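UPF0237 protein SP_0238 (Streptococcus pneumoniae, PDB 1ZPV) is a homodimeric ACT domain protein of unknown function, whose fold is consistent with a regulatory or small-molecule-binding role as in other ACT domains. Local coordinates at residues Q57-T60 / Y61-N64; S23-I26 / A27-L31; E67-G70 / Q71-V75. All blocks are in the same frame, centred on the assembly; numbering follows the deposited sequence. Where two conformers were deposited one is given.

Contact 1: Q57-T60 / Y61-N64; sequences QDFT and YLRN
Leu62 N and Arg63 N reach back four residues to Asp58 O and Phe59 O, and these bonds open the helix that runs from residue 59 to 72. The bond from Leu62 N to Asp58 O is 3.0 Å long and nearly straight, at 165°. The next one, from Asn64 N to Thr60 O, is weak. Water 1 also donates to Thr60 O, at 2.7 Å, and makes a weaker bond to Asn64 OD1, so it joins the first turn to the side chain four residues on. Asp58 is the N-cap. Its CG lies anti to the backbone N (chi1 175°), and OD1 accepts from Thr60 N at 3.2 Å, met from above the carboxylate plane. The other oxygen, OD2, rests 3.5 Å from Tyr61 CB. The carboxylate may also gain from the positive end of the helix dipole. On the inner side, Leu62 CD1 packs 3.6 Å from Gln57 CB and lies over one face of the Phe59 ring. In one of two conformers Arg63 sets a guanidinium face against Thr60 CA, so this contact is doubtful. Phe59 and Leu62 both touch Met4 of strand 4-12, and Phe59 also reaches Ile79 of strand 75-81. The arrangement is an aspartate N-cap at the start of the second helix of an ACT domain, laid against its antiparallel sheet.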
ATOM      1  N   GLN C  57       1.218  28.150  -1.319  1.00 23.47           N
ATOM      2  CA  GLN C  57      -0.207  27.843  -1.389  1.00 21.93           C
ATOM      3  C   GLN C  57      -0.779  27.800   0.020  1.00 21.85           C
ATOM      4  O   GLN C  57      -0.032  27.880   1.024  1.00 23.20           O
ATOM      5  CB  GLN C  57      -0.453  26.502  -2.124  1.00 20.95           C
ATOM      6  CG  GLN C  57       0.077  26.454  -3.558  1.00 22.36           C
ATOM      7  CD  GLN C  57      -0.645  27.430  -4.447  1.00 21.44           C
ATOM      8  OE1 GLN C  57      -1.861  27.560  -4.347  1.00 22.68           O
ATOM      9  NE2 GLN C  57       0.099  28.159  -5.292  1.00 22.51           N
ATOM     10  N   ASP C  58      -2.105  27.694   0.109  1.00 20.24           N
ATOM     11  CA  ASP C  58      -2.770  27.645   1.370  1.00 19.99           C
ATOM     12  C   ASP C  58      -3.336  26.231   1.486  1.00 19.00           C
ATOM     13  O   ASP C  58      -4.329  25.930   0.858  1.00 18.66           O
ATOM     14  CB  ASP C  58      -3.897  28.695   1.410  1.00 19.86           C
ATOM     15  CG  ASP C  58      -4.719  28.629   2.663  1.00 18.75           C
ATOM     16  OD1 ASP C  58      -4.289  27.970   3.634  1.00 22.67           O
ATOM     17  OD2 ASP C  58      -5.823  29.206   2.676  1.00 20.21           O
ATOM     18  N   PHE C  59      -2.682  25.362   2.267  1.00 18.35           N
ATOM     19  CA  PHE C  59      -3.155  23.980   2.399  1.00 17.72           C
ATOM     20  C   PHE C  59      -4.504  23.866   3.087  1.00 18.80           C
ATOM     21  O   PHE C  59      -5.175  22.856   2.921  1.00 18.52           O
ATOM     22  CB  PHE C  59      -2.102  23.067   3.080  1.00 18.55           C
ATOM     23  CG  PHE C  59      -1.018  22.657   2.151  1.00 16.79           C
ATOM     24  CD1 PHE C  59      -1.131  21.496   1.390  1.00 20.05           C
ATOM     25  CD2 PHE C  59       0.074  23.492   1.945  1.00 20.48           C
ATOM     26  CE1 PHE C  59      -0.128  21.158   0.463  1.00 20.13           C
ATOM     27  CE2 PHE C  59       1.083  23.178   1.034  1.00 22.56           C
ATOM     28  CZ  PHE C  59       0.992  22.005   0.293  1.00 19.92           C
ATOM     29  N   THR C  60      -4.902  24.880   3.868  1.00 17.64           N
ATOM     30  CA  THR C  60      -6.230  24.835   4.475  1.00 18.69           C
ATOM     31  C   THR C  60      -7.261  24.843   3.368  1.00 17.86           C
ATOM     32  O   THR C  60      -8.151  24.000   3.350  1.00 19.82           O
ATOM     33  CB  THR C  60      -6.457  25.994   5.416  1.00 16.89           C
ATOM     34  OG1 THR C  60      -5.359  26.023   6.345  1.00 20.91           O
ATOM     35  CG2 THR C  60      -7.787  25.858   6.158  1.00 19.66           C
ATOM     36  N   TYR C  61      -7.111  25.773   2.444  1.00 17.61           N
ATOM     37  CA  TYR C  61      -7.985  25.870   1.278  1.00 18.15           C
ATOM     38  C   TYR C  61      -7.889  24.641   0.378  1.00 18.18           C
ATOM     39  O   TYR C  61      -8.928  24.061  -0.004  1.00 18.50           O
ATOM     40  CB  TYR C  61      -7.687  27.150   0.471  1.00 19.38           C
ATOM     41  CG  TYR C  61      -8.439  27.200  -0.822  1.00 19.75           C
ATOM     42  CD1 TYR C  61      -9.853  27.241  -0.851  1.00 20.86           C
ATOM     43  CD2 TYR C  61      -7.762  27.169  -2.029  1.00 22.18           C
ATOM     44  CE1 TYR C  61     -10.545  27.272  -2.080  1.00 20.96           C
ATOM     45  CE2 TYR C  61      -8.447  27.165  -3.226  1.00 24.03           C
ATOM     46  CZ  TYR C  61      -9.824  27.237  -3.242  1.00 24.64           C
ATOM     47  OH  TYR C  61     -10.444  27.244  -4.481  1.00 28.59           O
ATOM     48  N   LEU C  62      -6.663  24.218   0.067  1.00 16.86           N
ATOM     49  CA  LEU C  62      -6.482  23.058  -0.862  1.00 17.88           C
ATOM     50  C   LEU C  62      -7.086  21.744  -0.364  1.00 17.85           C
ATOM     51  O   LEU C  62      -7.660  20.945  -1.154  1.00 16.93           O
ATOM     52  CB  LEU C  62      -5.007  22.845  -1.236  1.00 16.53           C
ATOM     53  CG  LEU C  62      -4.328  24.001  -1.993  1.00 16.72           C
ATOM     54  CD1 LEU C  62      -2.810  23.755  -2.076  1.00 20.35           C
ATOM     55  CD2 LEU C  62      -4.928  24.256  -3.400  1.00 16.71           C
ATOM     56  N   ARG C  63      -6.942  21.501   0.930  1.00 17.96           N
ATOM     57  CA  ARG C  63      -7.465  20.284   1.526  1.00 19.25           C
ATOM     58  C   ARG C  63      -8.978  20.304   1.359  1.00 18.69           C
ATOM     59  O   ARG C  63      -9.572  19.327   0.892  1.00 18.71           O
ATOM     60  CB  ARG C  63      -7.056  20.149   2.993  0.60 20.41           C
ATOM     61  CG  ARG C  63      -5.579  19.886   3.187  0.60 21.50           C
ATOM     62  CD  ARG C  63      -5.226  19.507   4.621  0.60 28.29           C
ATOM     63  NE  ARG C  63      -5.247  20.645   5.550  0.60 30.87           N
ATOM     64  CZ  ARG C  63      -6.293  20.982   6.311  0.60 32.56           C
ATOM     65  NH1 ARG C  63      -7.415  20.271   6.256  0.60 34.45           N
ATOM     66  NH2 ARG C  63      -6.220  22.028   7.133  0.60 31.31           N
ATOM     67  N   ASN C  64      -9.592  21.429   1.721  1.00 18.27           N
ATOM     68  CA  ASN C  64     -11.041  21.573   1.583  1.00 19.32           C
ATOM     69  C   ASN C  64     -11.499  21.457   0.142  1.00 18.08           C
ATOM     70  O   ASN C  64     -12.493  20.791  -0.143  1.00 17.70           O
ATOM     71  CB  ASN C  64     -11.535  22.905   2.166  1.00 18.49           C
ATOM     72  CG  ASN C  64     -11.740  22.829   3.692  1.00 23.84           C
ATOM     73  OD1 ASN C  64     -11.562  21.779   4.304  1.00 24.78           O
ATOM     74  ND2 ASN C  64     -12.084  23.955   4.295  1.00 27.25           N
TER
HETATM   75  O   HOH W   1      -8.895  22.568   5.548  1.00 26.35           O

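Contact 2: S23-I26 / A27-L31; sequences SGKI and AELGL
Lys25 and Glu28 meet through a salt bridge, with NZ of Lys25 2.9 Å from OE2 of Glu28. The oxygen is met on its syn side, 21° out of the carboxylate plane. Lys25 CG is anti to the backbone N (chi1 -173°), and a bend at chi2 turns the rest of the chain along the helix to Glu28. The stronger partner of NZ is Glu65 OE2 of helix 59-72, also in a salt bridge. The ammonium group thus ties two helices together, and the two carboxylates probably favour its charged form. The tightly packed part is the inner face, where Ile26 CG2 lies 3.8 Å from Leu31 CB. Leu29 CD1 approaches the aliphatic part of the lysine more loosely, 4.2 Å from Lys25 CE. The solvent side is looser too. Gly24, Ala27 and Gly30 are exposed, and the links there are largely backbone bonds, such as Ala27 N to Ser23 O at 3.1 Å. The helix ends in a Schellman motif. Leu31 N bonds to Ile26 O at 3.0 Å, and Gly30 N bonds to Ala27 O at 2.9 Å. Gly30 has a positive phi (67°), which turns the chain out of the helix and brings Leu31 back over Ile26. Beyond the two segments, Ile26 packs on Val51, Ile33 and Ile8 of three strands and on Phe66 of helix 59-72. Leu29 also touches Phe66, while Leu31 reaches Ser53 and Met4, so this end of helix 18-28 rests on the sheet with helix 59-72 alongside it.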
ATOM      1  N   SER C  23      -6.558  15.220 -12.688  1.00 16.18           N
ATOM      2  CA  SER C  23      -5.505  15.981 -13.423  1.00 16.54           C
ATOM      3  C   SER C  23      -5.988  17.371 -13.873  1.00 17.14           C
ATOM      4  O   SER C  23      -5.220  18.328 -13.839  1.00 16.46           O
ATOM      5  CB  SER C  23      -4.926  15.189 -14.626  1.00 16.83           C
ATOM      6  OG  SER C  23      -5.931  14.889 -15.617  1.00 15.80           O
ATOM      7  N   GLY C  24      -7.261  17.434 -14.290  1.00 17.63           N
ATOM      8  CA  GLY C  24      -7.938  18.659 -14.713  1.00 17.28           C
ATOM      9  C   GLY C  24      -8.068  19.644 -13.560  1.00 17.12           C
ATOM     10  O   GLY C  24      -7.786  20.834 -13.744  1.00 16.88           O
ATOM     11  N   LYS C  25      -8.460  19.145 -12.375  1.00 15.48           N
ATOM     12  CA  LYS C  25      -8.522  19.987 -11.154  1.00 16.70           C
ATOM     13  C   LYS C  25      -7.149  20.554 -10.746  1.00 16.95           C
ATOM     14  O   LYS C  25      -7.017  21.746 -10.412  1.00 17.31           O
ATOM     15  CB  LYS C  25      -9.097  19.174  -9.984  1.00 15.48           C
ATOM     16  CG  LYS C  25      -9.361  20.004  -8.722  1.00 17.70           C
ATOM     17  CD  LYS C  25     -10.379  21.097  -8.993  1.00 17.68           C
ATOM     18  CE  LYS C  25     -10.673  21.887  -7.723  1.00 22.29           C
ATOM     19  NZ  LYS C  25     -11.763  22.865  -8.004  1.00 22.40           N
ATOM     20  N   ILE C  26      -6.133  19.689 -10.766  1.00 16.85           N
ATOM     21  CA  ILE C  26      -4.743  20.117 -10.478  1.00 17.37           C
ATOM     22  C   ILE C  26      -4.299  21.272 -11.410  1.00 17.46           C
ATOM     23  O   ILE C  26      -3.749  22.278 -10.951  1.00 17.81           O
ATOM     24  CB  ILE C  26      -3.778  18.913 -10.553  1.00 17.54           C
ATOM     25  CG1 ILE C  26      -4.079  17.875  -9.468  1.00 17.61           C
ATOM     26  CG2 ILE C  26      -2.323  19.331 -10.502  1.00 17.02           C
ATOM     27  CD1 ILE C  26      -3.283  16.575  -9.713  1.00 16.35           C
ATOM     28  N   ALA C  27      -4.550  21.142 -12.713  1.00 18.25           N
ATOM     29  CA  ALA C  27      -4.235  22.205 -13.673  1.00 18.86           C
ATOM     30  C   ALA C  27      -5.080  23.495 -13.430  1.00 19.90           C
ATOM     31  O   ALA C  27      -4.541  24.595 -13.497  1.00 19.20           O
ATOM     32  CB  ALA C  27      -4.413  21.696 -15.110  1.00 17.01           C
ATOM     33  N   GLU C  28      -6.366  23.347 -13.100  1.00 21.22           N
ATOM     34  CA  GLU C  28      -7.238  24.509 -12.780  1.00 23.19           C
ATOM     35  C   GLU C  28      -6.688  25.307 -11.598  1.00 22.65           C
ATOM     36  O   GLU C  28      -6.733  26.550 -11.568  1.00 23.55           O
ATOM     37  CB  GLU C  28      -8.696  24.081 -12.508  1.00 24.41           C
ATOM     38  CG  GLU C  28      -9.619  25.225 -11.962  1.00 27.76           C
ATOM     39  CD  GLU C  28     -10.667  24.719 -10.927  1.00 32.99           C
ATOM     40  OE1 GLU C  28     -11.779  24.318 -11.357  1.00 35.82           O
ATOM     41  OE2 GLU C  28     -10.380  24.705  -9.703  1.00 30.33           O
ATOM     42  N   LEU C  29      -6.125  24.586 -10.633  1.00 21.28           N
ATOM     43  CA  LEU C  29      -5.509  25.200  -9.472  1.00 20.78           C
ATOM     44  C   LEU C  29      -4.121  25.768  -9.737  1.00 20.24           C
ATOM     45  O   LEU C  29      -3.492  26.269  -8.810  1.00 21.10           O
ATOM     46  CB  LEU C  29      -5.448  24.177  -8.333  1.00 20.33           C
ATOM     47  CG  LEU C  29      -6.829  23.828  -7.712  1.00 20.66           C
ATOM     48  CD1 LEU C  29      -6.628  22.610  -6.862  1.00 18.55           C
ATOM     49  CD2 LEU C  29      -7.516  24.948  -6.898  1.00 19.85           C
ATOM     50  N   GLY C  30      -3.669  25.645 -10.990  1.00 19.62           N
ATOM     51  CA  GLY C  30      -2.366  26.112 -11.460  1.00 19.58           C
ATOM     52  C   GLY C  30      -1.194  25.351 -10.855  1.00 19.96           C
ATOM     53  O   GLY C  30      -0.101  25.923 -10.717  1.00 19.43           O
ATOM     54  N   LEU C  31      -1.401  24.075 -10.509  1.00 17.51           N
ATOM     55  CA  LEU C  31      -0.330  23.269  -9.920  1.00 18.07           C
ATOM     56  C   LEU C  31       0.339  22.404 -11.007  1.00 18.10           C
ATOM     57  O   LEU C  31      -0.320  22.002 -11.981  1.00 16.92           O
ATOM     58  CB  LEU C  31      -0.828  22.413  -8.758  1.00 17.75           C
ATOM     59  CG  LEU C  31      -1.610  23.114  -7.642  1.00 17.91           C
ATOM     60  CD1 LEU C  31      -2.203  22.057  -6.701  1.00 18.08           C
ATOM     61  CD2 LEU C  31      -0.709  24.086  -6.886  1.00 18.32           C
TER

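Contact 3: E67-G70 / Q71-V75; sequences EAFG and QTLNV
Gly70 O is gripped by two backbone N-H groups that reach it from opposite faces of its carbonyl plane. Val75 N donates at 3.0 Å in a nearly straight bond (172°), and Leu73 N donates at the same length but with more bend (138°). With a weak bond from Asn74 N to Gln71 O, the six-residue return to Gly70 forms a Schellman motif at the end of helix 59-72. Asn74 carries the positive phi that reverses the chain into strand 75-81. One residue before Gly70, Phe69 O accepts from Thr72 OG1 at 2.6 Å, in the carbonyl plane and on a lone pair. A chi1 of 69° sets OG1 between the backbone N and the carbonyl carbon, where it can turn back to that oxygen. Thr72 N adds a weak bond to the same acceptor. The hydroxyl also lies over one face of the Phe69 ring, 3.8 Å from CD1. Leu73 CD1 approaches the same ring obliquely, 3.7 Å from CE2. Phe69 also touches Lys25 of helix 18-28 and Ile77 of strand 75-81, while Leu73 and Val75 both reach Ile18. Water 3 donates to Ala68 O and, weakly, to Gln71 OE1. Water 2 spans the turn, donating to Glu67 O at 3.2 Å and to Val75 O at 2.8 Å.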
ATOM      1  N   GLU C  67     -11.173  17.811  -1.251  1.00 19.56           N
ATOM      2  CA  GLU C  67     -12.197  16.958  -0.654  1.00 21.85           C
ATOM      3  C   GLU C  67     -13.561  17.274  -1.277  1.00 21.71           C
ATOM      4  O   GLU C  67     -14.338  16.374  -1.617  1.00 22.59           O
ATOM      5  CB  GLU C  67     -12.191  17.121   0.872  1.00 23.49           C
ATOM      6  CG  GLU C  67     -13.399  16.493   1.572  1.00 27.22           C
ATOM      7  CD  GLU C  67     -13.270  16.537   3.077  1.00 37.39           C
ATOM      8  OE1 GLU C  67     -13.364  17.645   3.681  1.00 41.84           O
ATOM      9  OE2 GLU C  67     -13.087  15.448   3.667  1.00 40.61           O
ATOM     10  N   ALA C  68     -13.860  18.552  -1.451  1.00 21.91           N
ATOM     11  CA  ALA C  68     -15.118  18.938  -2.077  1.00 21.51           C
ATOM     12  C   ALA C  68     -15.191  18.458  -3.536  1.00 21.69           C
ATOM     13  O   ALA C  68     -16.242  17.945  -3.968  1.00 21.23           O
ATOM     14  CB  ALA C  68     -15.327  20.451  -1.997  1.00 22.19           C
ATOM     15  N   PHE C  69     -14.099  18.641  -4.295  1.00 20.28           N
ATOM     16  CA  PHE C  69     -14.055  18.169  -5.672  1.00 20.00           C
ATOM     17  C   PHE C  69     -14.155  16.640  -5.751  1.00 19.38           C
ATOM     18  O   PHE C  69     -14.912  16.092  -6.572  1.00 18.13           O
ATOM     19  CB  PHE C  69     -12.794  18.633  -6.413  1.00 20.69           C
ATOM     20  CG  PHE C  69     -12.714  18.092  -7.825  1.00 20.71           C
ATOM     21  CD1 PHE C  69     -13.530  18.603  -8.818  1.00 23.18           C
ATOM     22  CD2 PHE C  69     -11.866  17.014  -8.127  1.00 23.05           C
ATOM     23  CE1 PHE C  69     -13.505  18.067 -10.121  1.00 23.94           C
ATOM     24  CE2 PHE C  69     -11.804  16.485  -9.415  1.00 22.78           C
ATOM     25  CZ  PHE C  69     -12.638  17.010 -10.424  1.00 21.29           C
ATOM     26  N   GLY C  70     -13.377  15.957  -4.907  1.00 19.50           N
ATOM     27  CA  GLY C  70     -13.484  14.496  -4.723  1.00 20.73           C
ATOM     28  C   GLY C  70     -14.910  13.965  -4.584  1.00 22.13           C
ATOM     29  O   GLY C  70     -15.293  12.984  -5.217  1.00 21.12           O
ATOM     30  N   GLN C  71     -15.695  14.618  -3.744  1.00 23.31           N
ATOM     31  CA  GLN C  71     -17.117  14.252  -3.580  1.00 24.25           C
ATOM     32  C   GLN C  71     -17.919  14.314  -4.859  1.00 23.67           C
ATOM     33  O   GLN C  71     -18.817  13.507  -5.038  1.00 22.91           O
ATOM     34  CB  GLN C  71     -17.793  15.100  -2.501  1.00 25.02           C
ATOM     35  CG  GLN C  71     -17.183  14.853  -1.117  1.00 29.85           C
ATOM     36  CD  GLN C  71     -17.740  15.772  -0.040  1.00 36.78           C
ATOM     37  OE1 GLN C  71     -18.265  16.855  -0.331  1.00 39.55           O
ATOM     38  NE2 GLN C  71     -17.608  15.355   1.219  1.00 37.72           N
ATOM     39  N   THR C  72     -17.606  15.252  -5.757  1.00 22.68           N
ATOM     40  CA  THR C  72     -18.362  15.320  -6.999  1.00 22.49           C
ATOM     41  C   THR C  72     -18.123  14.069  -7.841  1.00 22.56           C
ATOM     42  O   THR C  72     -18.972  13.694  -8.640  1.00 23.26           O
ATOM     43  CB  THR C  72     -18.076  16.587  -7.836  1.00 23.26           C
ATOM     44  OG1 THR C  72     -16.736  16.526  -8.361  1.00 20.89           O
ATOM     45  CG2 THR C  72     -18.287  17.866  -6.986  1.00 23.90           C
ATOM     46  N   LEU C  73     -16.969  13.428  -7.646  1.00 21.76           N
ATOM     47  CA  LEU C  73     -16.590  12.258  -8.433  1.00 21.73           C
ATOM     48  C   LEU C  73     -16.729  10.934  -7.669  1.00 21.65           C
ATOM     49  O   LEU C  73     -16.383   9.884  -8.219  1.00 22.09           O
ATOM     50  CB  LEU C  73     -15.143  12.415  -8.914  1.00 22.54           C
ATOM     51  CG  LEU C  73     -14.808  13.505  -9.946  1.00 24.60           C
ATOM     52  CD1 LEU C  73     -13.368  13.291 -10.423  1.00 28.22           C
ATOM     53  CD2 LEU C  73     -15.779  13.553 -11.158  1.00 27.87           C
ATOM     54  N   ASN C  74     -17.235  10.998  -6.432  1.00 21.00           N
ATOM     55  CA  ASN C  74     -17.399   9.855  -5.511  1.00 20.91           C
ATOM     56  C   ASN C  74     -16.047   9.212  -5.120  1.00 21.22           C
ATOM     57  O   ASN C  74     -15.903   7.986  -5.055  1.00 20.18           O
ATOM     58  CB  ASN C  74     -18.397   8.816  -6.058  1.00 21.67           C
ATOM     59  CG  ASN C  74     -19.763   9.421  -6.413  1.00 23.83           C
ATOM     60  OD1 ASN C  74     -20.242   9.270  -7.531  1.00 28.09           O
ATOM     61  ND2 ASN C  74     -20.385  10.082  -5.462  1.00 25.42           N
ATOM     62  N   VAL C  75     -15.045  10.062  -4.867  1.00 20.45           N
ATOM     63  CA  VAL C  75     -13.711   9.597  -4.481  1.00 20.40           C
ATOM     64  C   VAL C  75     -13.199  10.403  -3.285  1.00 20.64           C
ATOM     65  O   VAL C  75     -13.631  11.544  -3.033  1.00 21.04           O
ATOM     66  CB  VAL C  75     -12.653   9.672  -5.654  1.00 20.76           C
ATOM     67  CG1 VAL C  75     -13.070   8.818  -6.858  1.00 20.40           C
ATOM     68  CG2 VAL C  75     -12.332  11.129  -6.078  1.00 19.50           C
TER
HETATM   69  O   HOH W   2     -12.748  13.640  -1.433  1.00 26.22           O
HETATM   70  O   HOH W   3     -18.636  18.538  -3.306  1.00 30.55           O

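The three contacts mark ends of the two helices that lie on the ACT sheet. Contact 1 opens helix 59-72 and contact 3 closes it, with centres about 15 Å apart. The two adjoin in the sequence and have no other touch. Contact 2 closes helix 18-28, and it bridges the other two. Its centre lies about 13 Å from that of contact 1 and about 14 Å from that of contact 3. Its Leu29 CD1 packs 4.2 Å from Leu62 CD2 of contact 1, and Leu31 CD2 lies 4.1 Å from Gln57 CD. Toward contact 3, Lys25 CB lies 3.9 Å from Phe69 CE2.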